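Local coordinates for betainyl-CoA thiolase (Pseudomonas putida, PDB 2HLJ), which probably acts on acyl-CoA thioesters, as a hotdog-fold enzyme with acyl-CoA hydrolase or acyltransferase activity, at residues Y28-I31 with F32-T36; A38-R42 with I43-A47; F125-T128 with T129-L133. All coordinates share one frame; numbering follows the deposited sequence.

In the fold
Interactions 1 and 2 follow each other along helix 25-43, and interaction 3 opens helix 127-138. Interaction 1 is the core contact, its centre about 6 Å from the centre of the chain, in the buried middle of the helix that the hotdog sheet wraps. Interaction 2, partly buried, ends the same helix, so helical bonds give way to a capping pattern. Interaction 3 lies at the surface, where a guanidinium and an imidazole take the place of the aromatic rings and aliphatic chains of interaction 1. Interactions 2 and 3 touch: Ile43 O probably accepts a hydrogen bond from Arg132 NH1, and Ile43 CD1 packs on Leu133 CD2, joining the two helices.

Interaction 1: Y28-I31 with F32-T36; sequences YLLI and FSYAT
Phe32, Ile31 and Leu30 lie on successive positions of helix 25-43, the central helix of the hotdog fold, and each meets the adjoining turn differently. Four i to i+4 backbone hydrogen bonds run from Phe32 N, Ser33 N, Tyr34 N and Ala35 N to the carbonyls of residues 28 to 31; the one from Phe32 N to Tyr28 O measures 3.1 Å. With CG anti to its own carbonyl carbon (chi1 -64°), the Phe32 ring folds back along the helix and sets one face over Tyr28 O, which lies 3.6 Å from Phe32 CG. That ring also meets His94, and Leu96 and Val78 of the sheet pack against it. Ile31 O receives Ala35 N at 3.0 Å, while the Ile31 side chain turns to Trp16, Leu96 and Val78. Leu30 reaches forward to Tyr34: CD1 makes a CH-pi contact over the ring face, 4.1 Å from the centroid of the Tyr34 ring. Toward its CB end the Tyr34 ring lies over Leu30 O. Were Tyr34 replaced by an alanine, the Leu30 methyls would probably lose their aromatic cover on this side, and the packing on Arg24 of the second subunit would go with it. At the far end of the ring, Leu30 CD2 comes within 3.6 Å of Tyr34 OH.

Interaction 2: A38-R42 with I43-A47; sequences ALMDR and IGLDA
Met40, a selenomethionine, packs beside Ile43 and Leu45, all three side chains pointing the same way. Its chain bends at chi2 (-44°) and again at the next bond, bringing SE to 3.5 Å from Leu45 CD2 and 4.0 Å from Ile43 CD1. Leu45 CD2 also approaches Met40 CG, so this methyl lies against the bend of the selenomethionine. Ile43 holds CG1 between its backbone N and carbonyl carbon (chi1 70°), close to the backbone of the preceding turn: CG1 is 3.7 Å from Leu39 O. Leu133 and Leu136 of helix 127-138 pack on Ile43, and Leu57 of strand 57-66 touches both Met40 and Leu45.

The backbone bonds change pattern over the same residues. Ile43 N still makes a helical bond to Leu39 O, at 3.1 Å. Leu45 N then reaches back five residues to Met40 O at 3.0 Å, and Gly44 N makes a weak bond to Asp41 O.

A water 2.8 Å from Leu45 O also lies within long, weak bonding distance of Asp41 OD1; it has more acceptors around it than protons to give, so the two links may not hold together. Asp41 OD1 has its stronger partner in Ser53 OG.

Gly44 has left the helix with phi at 65°, a value that favours glycine, and from it a type II beta turn runs on to Ala47. Positive phi at this C-prime residue, together with the bonds from Leu45 N to Met40 O and from Gly44 N to Asp41 O, makes the Schellman motif that ends helix 25-43.

Interaction 3: F125-T128 with T129-L133; sequences FGHT and TVCRL
Thr128 and Arg132 lie side by side, with the threonine methyl over the middle of the guanidinium face: CG2 is 3.3 Å from Arg132 CZ. Thr128 puts this methyl anti to its own N (chi1 -58° for OG1), directed toward the next turn, where the extended arginine passes. Arg132 NH1 is probably hydrogen-bonded to Ile43 O at the end of helix 25-43, which would help to set the guanidinium plane against the methyl. One residue earlier along the helix, in one of two modelled conformers, Cys131 SG lies over one face of the His127 imidazole, 3.7 Å from its centroid, so the contact may not be constant. Both pairs are i to i+4 neighbours in the first turns of helix 127-138, with Gly126 at the N-cap position. Gly126 O accepts Val130 N at 3.1 Å. A water bridges the helix start, 2.7 Å from Gly126 N, which donates to it, and 2.7 Å from Thr129 OG1. Phe125, just before the cap, crosses Thr129 at a slant, with its CD1 3.9 Å from Thr129 CG2; its ring also meets that of His114. Phe125 CB lies 4.3 Å from Val130 CG2.

Interaction 1: Y28-I31 with F32-T36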
ATOM      1  N   TYR A  28      -3.978   0.679   6.633  1.00 19.40           N
ATOM      2  CA  TYR A  28      -4.484  -0.678   6.296  1.00 17.10           C
ATOM      3  C   TYR A  28      -3.279  -1.536   5.905  1.00 16.44           C
ATOM      4  O   TYR A  28      -3.118  -2.656   6.394  1.00 18.97           O
ATOM      5  CB  TYR A  28      -5.421  -0.680   5.114  1.00 19.53           C
ATOM      6  CG  TYR A  28      -6.798  -0.066   5.211  1.00 17.03           C
ATOM      7  CD1 TYR A  28      -6.970   1.302   5.171  1.00 18.82           C
ATOM      8  CD2 TYR A  28      -7.949  -0.871   5.192  1.00 18.60           C
ATOM      9  CE1 TYR A  28      -8.220   1.853   5.190  1.00 21.23           C
ATOM     10  CE2 TYR A  28      -9.217  -0.326   5.194  1.00 19.69           C
ATOM     11  CZ  TYR A  28      -9.350   1.053   5.188  1.00 19.40           C
ATOM     12  OH  TYR A  28     -10.603   1.652   5.181  1.00 18.33           O
ATOM     13  N   LEU A  29      -2.409  -0.985   5.050  1.00 19.59           N
ATOM     14  CA  LEU A  29      -1.170  -1.671   4.648  1.00 18.46           C
ATOM     15  C   LEU A  29      -0.188  -1.902   5.794  1.00 14.79           C
ATOM     16  O   LEU A  29       0.473  -2.926   5.814  1.00 17.29           O
ATOM     17  CB  LEU A  29      -0.486  -0.980   3.457  1.00 16.79           C
ATOM     18  CG  LEU A  29       0.458  -1.834   2.606  1.00 25.20           C
ATOM     19  CD1 LEU A  29      -0.275  -2.926   1.782  1.00 28.87           C
ATOM     20  CD2 LEU A  29       1.261  -0.931   1.634  1.00 23.37           C
ATOM     21  N   LEU A  30      -0.103  -0.985   6.766  1.00 16.29           N
ATOM     22  CA  LEU A  30       0.698  -1.225   7.953  1.00 13.47           C
ATOM     23  C   LEU A  30       0.234  -2.440   8.753  1.00 18.50           C
ATOM     24  O   LEU A  30       1.059  -3.269   9.195  1.00 19.23           O
ATOM     25  CB  LEU A  30       0.752   0.024   8.868  1.00 16.25           C
ATOM     26  CG  LEU A  30       1.687  -0.136  10.055  1.00 15.37           C
ATOM     27  CD1 LEU A  30       3.113  -0.423   9.603  1.00 15.20           C
ATOM     28  CD2 LEU A  30       1.649   1.078  11.004  1.00 17.77           C
ATOM     29  N   ILE A  31      -1.075  -2.536   8.969  1.00 17.56           N
ATOM     30  CA  ILE A  31      -1.672  -3.686   9.665  1.00 17.53           C
ATOM     31  C   ILE A  31      -1.339  -4.963   8.913  1.00 16.07           C
ATOM     32  O   ILE A  31      -0.915  -5.947   9.502  1.00 18.42           O
ATOM     33  CB  ILE A  31      -3.217  -3.532   9.779  1.00 16.32           C
ATOM     34  CG1 ILE A  31      -3.580  -2.375  10.691  1.00 19.02           C
ATOM     35  CG2 ILE A  31      -3.878  -4.845  10.192  1.00 21.09           C
ATOM     36  CD1 ILE A  31      -4.988  -1.891  10.468  1.00 19.99           C
ATOM     37  N   PHE A  32      -1.479  -4.953   7.592  1.00 17.45           N
ATOM     38  CA  PHE A  32      -1.029  -6.109   6.819  1.00 17.35           C
ATOM     39  C   PHE A  32       0.490  -6.413   6.918  1.00 19.17           C
ATOM     40  O   PHE A  32       0.883  -7.590   6.938  1.00 20.20           O
ATOM     41  CB  PHE A  32      -1.443  -5.988   5.339  1.00 16.83           C
ATOM     42  CG  PHE A  32      -2.928  -5.991   5.082  1.00 20.17           C
ATOM     43  CD1 PHE A  32      -3.824  -6.712   5.862  1.00 17.89           C
ATOM     44  CD2 PHE A  32      -3.421  -5.362   3.929  1.00 19.72           C
ATOM     45  CE1 PHE A  32      -5.178  -6.736   5.549  1.00 17.46           C
ATOM     46  CE2 PHE A  32      -4.761  -5.324   3.662  1.00 10.75           C
ATOM     47  CZ  PHE A  32      -5.647  -6.041   4.439  1.00 14.49           C
ATOM     48  N   SER A  33       1.336  -5.384   7.016  1.00 19.98           N
ATOM     49  CA  SER A  33       2.811  -5.567   7.174  1.00 18.56           C
ATOM     50  C   SER A  33       3.134  -6.295   8.467  1.00 18.45           C
ATOM     51  O   SER A  33       3.993  -7.176   8.506  1.00 18.26           O
ATOM     52  CB  SER A  33       3.554  -4.208   7.174  1.00 17.06           C
ATOM     53  OG  SER A  33       4.940  -4.317   6.812  1.00 18.97           O
ATOM     54  N   TYR A  34       2.473  -5.878   9.529  1.00 20.06           N
ATOM     55  CA  TYR A  34       2.608  -6.524  10.814  1.00 20.61           C
ATOM     56  C   TYR A  34       2.123  -7.962  10.721  1.00 19.61           C
ATOM     57  O   TYR A  34       2.709  -8.833  11.309  1.00 16.68           O
ATOM     58  CB  TYR A  34       1.826  -5.798  11.877  1.00 20.77           C
ATOM     59  CG  TYR A  34       2.337  -4.422  12.263  1.00 22.00           C
ATOM     60  CD1 TYR A  34       3.686  -4.073  12.146  1.00 24.53           C
ATOM     61  CD2 TYR A  34       1.472  -3.493  12.809  1.00 27.06           C
ATOM     62  CE1 TYR A  34       4.134  -2.806  12.521  1.00 23.49           C
ATOM     63  CE2 TYR A  34       1.913  -2.249  13.209  1.00 25.38           C
ATOM     64  CZ  TYR A  34       3.237  -1.900  13.060  1.00 26.97           C
ATOM     65  OH  TYR A  34       3.651  -0.636  13.452  1.00 26.09           O
ATOM     66  N   ALA A  35       1.073  -8.190   9.947  1.00 19.68           N
ATOM     67  CA  ALA A  35       0.579  -9.549   9.696  1.00 23.25           C
ATOM     68  C   ALA A  35       1.629 -10.412   8.991  1.00 22.32           C
ATOM     69  O   ALA A  35       1.792 -11.595   9.328  1.00 22.51           O
ATOM     70  CB  ALA A  35      -0.700  -9.520   8.874  1.00 22.77           C
ATOM     71  N   THR A  36       2.306  -9.839   7.988  1.00 22.17           N
ATOM     72  CA  THR A  36       3.411 -10.526   7.282  1.00 19.02           C
ATOM     73  C   THR A  36       4.523 -10.877   8.271  1.00 19.54           C
ATOM     74  O   THR A  36       5.031 -11.996   8.282  1.00 20.28           O
ATOM     75  CB  THR A  36       3.981  -9.642   6.165  1.00 19.23           C
ATOM     76  OG1 THR A  36       2.978  -9.377   5.177  1.00 18.94           O
ATOM     77  CG2 THR A  36       5.194 -10.309   5.486  1.00 24.02           C
TER

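Interaction 2: A38-R42 with I43-A47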
ATOM      1  N   ALA A  38       4.266 -11.386  11.574  1.00 21.13           N
ATOM      2  CA  ALA A  38       3.725 -12.456  12.395  1.00 20.80           C
ATOM      3  C   ALA A  38       3.676 -13.794  11.660  1.00 19.35           C
ATOM      4  O   ALA A  38       3.881 -14.828  12.267  1.00 21.88           O
ATOM      5  CB  ALA A  38       2.321 -12.070  12.890  1.00 23.69           C
ATOM      6  N   LEU A  39       3.392 -13.786  10.372  1.00 19.84           N
ATOM      7  CA  LEU A  39       3.446 -15.010   9.593  1.00 19.48           C
ATOM      8  C   LEU A  39       4.876 -15.587   9.580  1.00 20.15           C
ATOM      9  O   LEU A  39       5.064 -16.796   9.689  1.00 19.48           O
ATOM     10  CB  LEU A  39       2.975 -14.755   8.171  1.00 18.66           C
ATOM     11  CG  LEU A  39       2.882 -15.994   7.290  1.00 21.68           C
ATOM     12  CD1 LEU A  39       1.881 -17.024   7.807  1.00 26.30           C
ATOM     13  CD2 LEU A  39       2.602 -15.600   5.867  1.00 26.09           C
HETATM   14  N   MSE A  40       5.874 -14.719   9.475  1.00 19.31           N
HETATM   15  CA  MSE A  40       7.260 -15.163   9.499  1.00 20.77           C
HETATM   16  C   MSE A  40       7.656 -15.675  10.879  1.00 21.59           C
HETATM   17  O   MSE A  40       8.355 -16.697  10.975  1.00 17.66           O
HETATM   18  CB  MSE A  40       8.219 -14.076   8.988  1.00 22.82           C
HETATM   19  CG  MSE A  40       8.061 -13.723   7.524  1.00 25.55           C
HETATM   20 SE   MSE A  40       7.873 -15.278   6.367  0.75 39.71          SE
HETATM   21  CE  MSE A  40       6.037 -15.078   5.799  1.00 40.91           C
ATOM     22  N   ASP A  41       7.183 -15.034  11.947  1.00 22.95           N
ATOM     23  CA  ASP A  41       7.342 -15.631  13.289  1.00 23.46           C
ATOM     24  C   ASP A  41       6.726 -17.032  13.401  1.00 23.61           C
ATOM     25  O   ASP A  41       7.306 -17.934  14.010  1.00 24.58           O
ATOM     26  CB  ASP A  41       6.708 -14.780  14.386  1.00 24.55           C
ATOM     27  CG  ASP A  41       7.474 -13.531  14.675  1.00 29.87           C
ATOM     28  OD1 ASP A  41       8.713 -13.507  14.423  1.00 31.93           O
ATOM     29  OD2 ASP A  41       6.822 -12.562  15.155  1.00 33.16           O
ATOM     30  N   ARG A  42       5.562 -17.219  12.814  1.00 24.78           N
ATOM     31  CA  ARG A  42       4.887 -18.516  12.893  1.00 27.21           C
ATOM     32  C   ARG A  42       5.677 -19.612  12.215  1.00 27.34           C
ATOM     33  O   ARG A  42       5.725 -20.739  12.713  1.00 26.67           O
ATOM     34  CB  ARG A  42       3.507 -18.469  12.228  1.00 29.10           C
ATOM     35  CG  ARG A  42       2.452 -17.768  12.994  1.00 34.19           C
ATOM     36  CD  ARG A  42       1.152 -17.946  12.245  1.00 41.68           C
ATOM     37  NE  ARG A  42       0.017 -17.337  12.931  1.00 38.15           N
ATOM     38  CZ  ARG A  42      -0.915 -18.018  13.593  1.00 35.70           C
ATOM     39  NH1 ARG A  42      -0.898 -19.346  13.648  1.00 25.56           N
ATOM     40  NH2 ARG A  42      -1.883 -17.353  14.181  1.00 34.84           N
ATOM     41  N   ILE A  43       6.267 -19.306  11.061  1.00 26.45           N
ATOM     42  CA  ILE A  43       7.072 -20.305  10.398  1.00 25.61           C
ATOM     43  C   ILE A  43       8.533 -20.252  10.825  1.00 26.06           C
ATOM     44  O   ILE A  43       9.321 -21.046  10.371  1.00 26.01           O
ATOM     45  CB  ILE A  43       6.894 -20.304   8.872  1.00 29.35           C
ATOM     46  CG1 ILE A  43       7.499 -19.082   8.204  1.00 29.57           C
ATOM     47  CG2 ILE A  43       5.405 -20.464   8.496  1.00 30.17           C
ATOM     48  CD1 ILE A  43       7.513 -19.228   6.672  1.00 29.58           C
ATOM     49  N   GLY A  44       8.880 -19.339  11.735  1.00 25.41           N
ATOM     50  CA  GLY A  44      10.234 -19.264  12.299  1.00 23.46           C
ATOM     51  C   GLY A  44      11.287 -18.898  11.284  1.00 21.44           C
ATOM     52  O   GLY A  44      12.418 -19.325  11.396  1.00 22.85           O
ATOM     53  N   LEU A  45      10.947 -18.055  10.326  1.00 21.34           N
ATOM     54  CA  LEU A  45      11.884 -17.719   9.255  1.00 20.68           C
ATOM     55  C   LEU A  45      12.965 -16.823   9.809  1.00 19.71           C
ATOM     56  O   LEU A  45      12.670 -15.750  10.330  1.00 21.83           O
ATOM     57  CB  LEU A  45      11.195 -17.040   8.093  1.00 20.57           C
ATOM     58  CG  LEU A  45      12.119 -16.512   6.975  1.00 23.20           C
ATOM     59  CD1 LEU A  45      12.842 -17.620   6.241  1.00 28.90           C
ATOM     60  CD2 LEU A  45      11.356 -15.656   5.990  1.00 24.58           C
ATOM     61  N   ASP A  46      14.208 -17.278   9.694  1.00 20.05           N
ATOM     62  CA  ASP A  46      15.383 -16.548  10.191  1.00 21.49           C
ATOM     63  C   ASP A  46      15.233 -16.118  11.645  1.00 20.10           C
ATOM     64  O   ASP A  46      15.700 -15.059  12.026  1.00 19.20           O
ATOM     65  CB  ASP A  46      15.675 -15.345   9.312  1.00 20.50           C
ATOM     66  CG  ASP A  46      16.022 -15.728   7.894  1.00 25.03           C
ATOM     67  OD1 ASP A  46      16.912 -16.590   7.692  1.00 26.63           O
ATOM     68  OD2 ASP A  46      15.421 -15.148   6.974  1.00 18.57           O
ATOM     69  N   ALA A  47      14.639 -16.996  12.449  1.00 20.12           N
ATOM     70  CA  ALA A  47      14.266 -16.701  13.836  1.00 20.07           C
ATOM     71  C   ALA A  47      15.434 -16.374  14.762  1.00 21.17           C
ATOM     72  O   ALA A  47      15.277 -15.702  15.796  1.00 21.20           O
ATOM     73  CB  ALA A  47      13.467 -17.876  14.411  1.00 23.72           C
TER
HETATM   74  O   HOH W   1      10.983 -15.019  12.385  1.00 22.34           O

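Interaction 3: F125-T128 with T129-L133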
ATOM      1  N   PHE A 125      15.047 -20.314   0.432  1.00 32.25           N
ATOM      2  CA  PHE A 125      14.358 -20.888   1.598  1.00 29.30           C
ATOM      3  C   PHE A 125      14.899 -22.272   1.889  1.00 28.11           C
ATOM      4  O   PHE A 125      15.008 -23.099   0.988  1.00 31.00           O
ATOM      5  CB  PHE A 125      12.849 -21.017   1.359  1.00 26.03           C
ATOM      6  CG  PHE A 125      12.148 -19.703   1.205  1.00 20.50           C
ATOM      7  CD1 PHE A 125      12.304 -18.702   2.148  1.00 19.84           C
ATOM      8  CD2 PHE A 125      11.334 -19.466   0.119  1.00 21.89           C
ATOM      9  CE1 PHE A 125      11.670 -17.482   2.014  1.00 19.19           C
ATOM     10  CE2 PHE A 125      10.688 -18.256  -0.029  1.00 16.07           C
ATOM     11  CZ  PHE A 125      10.863 -17.256   0.936  1.00 23.46           C
ATOM     12  N   GLY A 126      15.219 -22.539   3.147  1.00 26.17           N
ATOM     13  CA  GLY A 126      15.719 -23.854   3.508  1.00 26.75           C
ATOM     14  C   GLY A 126      14.605 -24.894   3.618  1.00 26.36           C
ATOM     15  O   GLY A 126      13.420 -24.547   3.740  1.00 23.53           O
ATOM     16  N   HIS A 127      15.002 -26.165   3.630  1.00 24.36           N
ATOM     17  CA  HIS A 127      14.085 -27.297   3.707  1.00 27.16           C
ATOM     18  C   HIS A 127      12.996 -27.169   4.777  1.00 26.65           C
ATOM     19  O   HIS A 127      11.850 -27.473   4.517  1.00 26.96           O
ATOM     20  CB  HIS A 127      14.853 -28.611   3.916  1.00 30.29           C
ATOM     21  CG  HIS A 127      13.964 -29.817   4.032  1.00 40.96           C
ATOM     22  ND1 HIS A 127      13.542 -30.323   5.247  1.00 48.51           N
ATOM     23  CD2 HIS A 127      13.394 -30.602   3.083  1.00 46.30           C
ATOM     24  CE1 HIS A 127      12.763 -31.373   5.042  1.00 46.43           C
ATOM     25  NE2 HIS A 127      12.658 -31.563   3.738  1.00 46.96           N
ATOM     26  N   THR A 128      13.365 -26.713   5.964  1.00 25.80           N
ATOM     27  CA  THR A 128      12.436 -26.552   7.074  1.00 25.97           C
ATOM     28  C   THR A 128      11.367 -25.491   6.816  1.00 24.72           C
ATOM     29  O   THR A 128      10.203 -25.679   7.149  1.00 22.77           O
ATOM     30  CB  THR A 128      13.219 -26.167   8.352  1.00 27.45           C
ATOM     31  OG1 THR A 128      14.190 -27.180   8.641  1.00 29.88           O
ATOM     32  CG2 THR A 128      12.314 -26.051   9.531  1.00 32.14           C
ATOM     33  N   THR A 129      11.778 -24.357   6.246  1.00 23.31           N
ATOM     34  CA  THR A 129      10.864 -23.300   5.849  1.00 22.08           C
ATOM     35  C   THR A 129       9.850 -23.821   4.835  1.00 19.01           C
ATOM     36  O   THR A 129       8.656 -23.546   4.958  1.00 19.57           O
ATOM     37  CB  THR A 129      11.627 -22.063   5.232  1.00 21.20           C
ATOM     38  OG1 THR A 129      12.502 -21.499   6.206  1.00 23.69           O
ATOM     39  CG2 THR A 129      10.672 -20.991   4.801  1.00 21.11           C
ATOM     40  N   VAL A 130      10.331 -24.521   3.809  1.00 19.41           N
ATOM     41  CA  VAL A 130       9.448 -25.077   2.797  1.00 20.58           C
ATOM     42  C   VAL A 130       8.422 -26.023   3.414  1.00 22.35           C
ATOM     43  O   VAL A 130       7.243 -26.030   3.024  1.00 22.18           O
ATOM     44  CB  VAL A 130      10.213 -25.831   1.710  1.00 18.75           C
ATOM     45  CG1 VAL A 130       9.261 -26.550   0.788  1.00 24.43           C
ATOM     46  CG2 VAL A 130      11.084 -24.873   0.900  1.00 21.52           C
ATOM     47  N   CYS A 131       8.882 -26.859   4.335  1.00 22.94           N
ATOM     48  CA  CYS A 131       7.976 -27.789   5.005  0.50 22.35           C
ATOM     49  C   CYS A 131       6.908 -27.052   5.801  1.00 21.73           C
ATOM     50  O   CYS A 131       5.742 -27.420   5.745  1.00 17.77           O
ATOM     51  CB  CYS A 131       8.737 -28.782   5.891  0.50 24.24           C
ATOM     52  SG  CYS A 131       9.670 -30.004   4.933  0.50 23.06           S
ATOM     53  N   ARG A 132       7.275 -25.985   6.510  1.00 19.75           N
ATOM     54  CA  ARG A 132       6.262 -25.213   7.256  1.00 19.75           C
ATOM     55  C   ARG A 132       5.296 -24.462   6.309  1.00 19.22           C
ATOM     56  O   ARG A 132       4.092 -24.412   6.551  1.00 17.51           O
ATOM     57  CB  ARG A 132       6.934 -24.262   8.242  1.00 20.82           C
ATOM     58  CG  ARG A 132       7.785 -25.016   9.240  1.00 19.87           C
ATOM     59  CD  ARG A 132       8.613 -24.104  10.163  1.00 19.42           C
ATOM     60  NE  ARG A 132       9.415 -24.945  11.045  1.00 17.16           N
ATOM     61  CZ  ARG A 132      10.449 -24.542  11.770  1.00 20.39           C
ATOM     62  NH1 ARG A 132      10.869 -23.295  11.725  1.00 21.10           N
ATOM     63  NH2 ARG A 132      11.097 -25.417  12.515  1.00 18.49           N
ATOM     64  N   LEU A 133       5.817 -23.920   5.213  1.00 18.06           N
ATOM     65  CA  LEU A 133       4.974 -23.292   4.207  1.00 19.29           C
ATOM     66  C   LEU A 133       3.990 -24.295   3.582  1.00 19.66           C
ATOM     67  O   LEU A 133       2.810 -23.999   3.405  1.00 19.47           O
ATOM     68  CB  LEU A 133       5.845 -22.655   3.098  1.00 19.78           C
ATOM     69  CG  LEU A 133       6.613 -21.392   3.505  1.00 20.98           C
ATOM     70  CD1 LEU A 133       7.600 -20.950   2.438  1.00 24.78           C
ATOM     71  CD2 LEU A 133       5.675 -20.261   3.846  1.00 20.35           C
TER
HETATM   72  O   HOH W   2      14.703 -20.523   4.906  1.00 32.48           O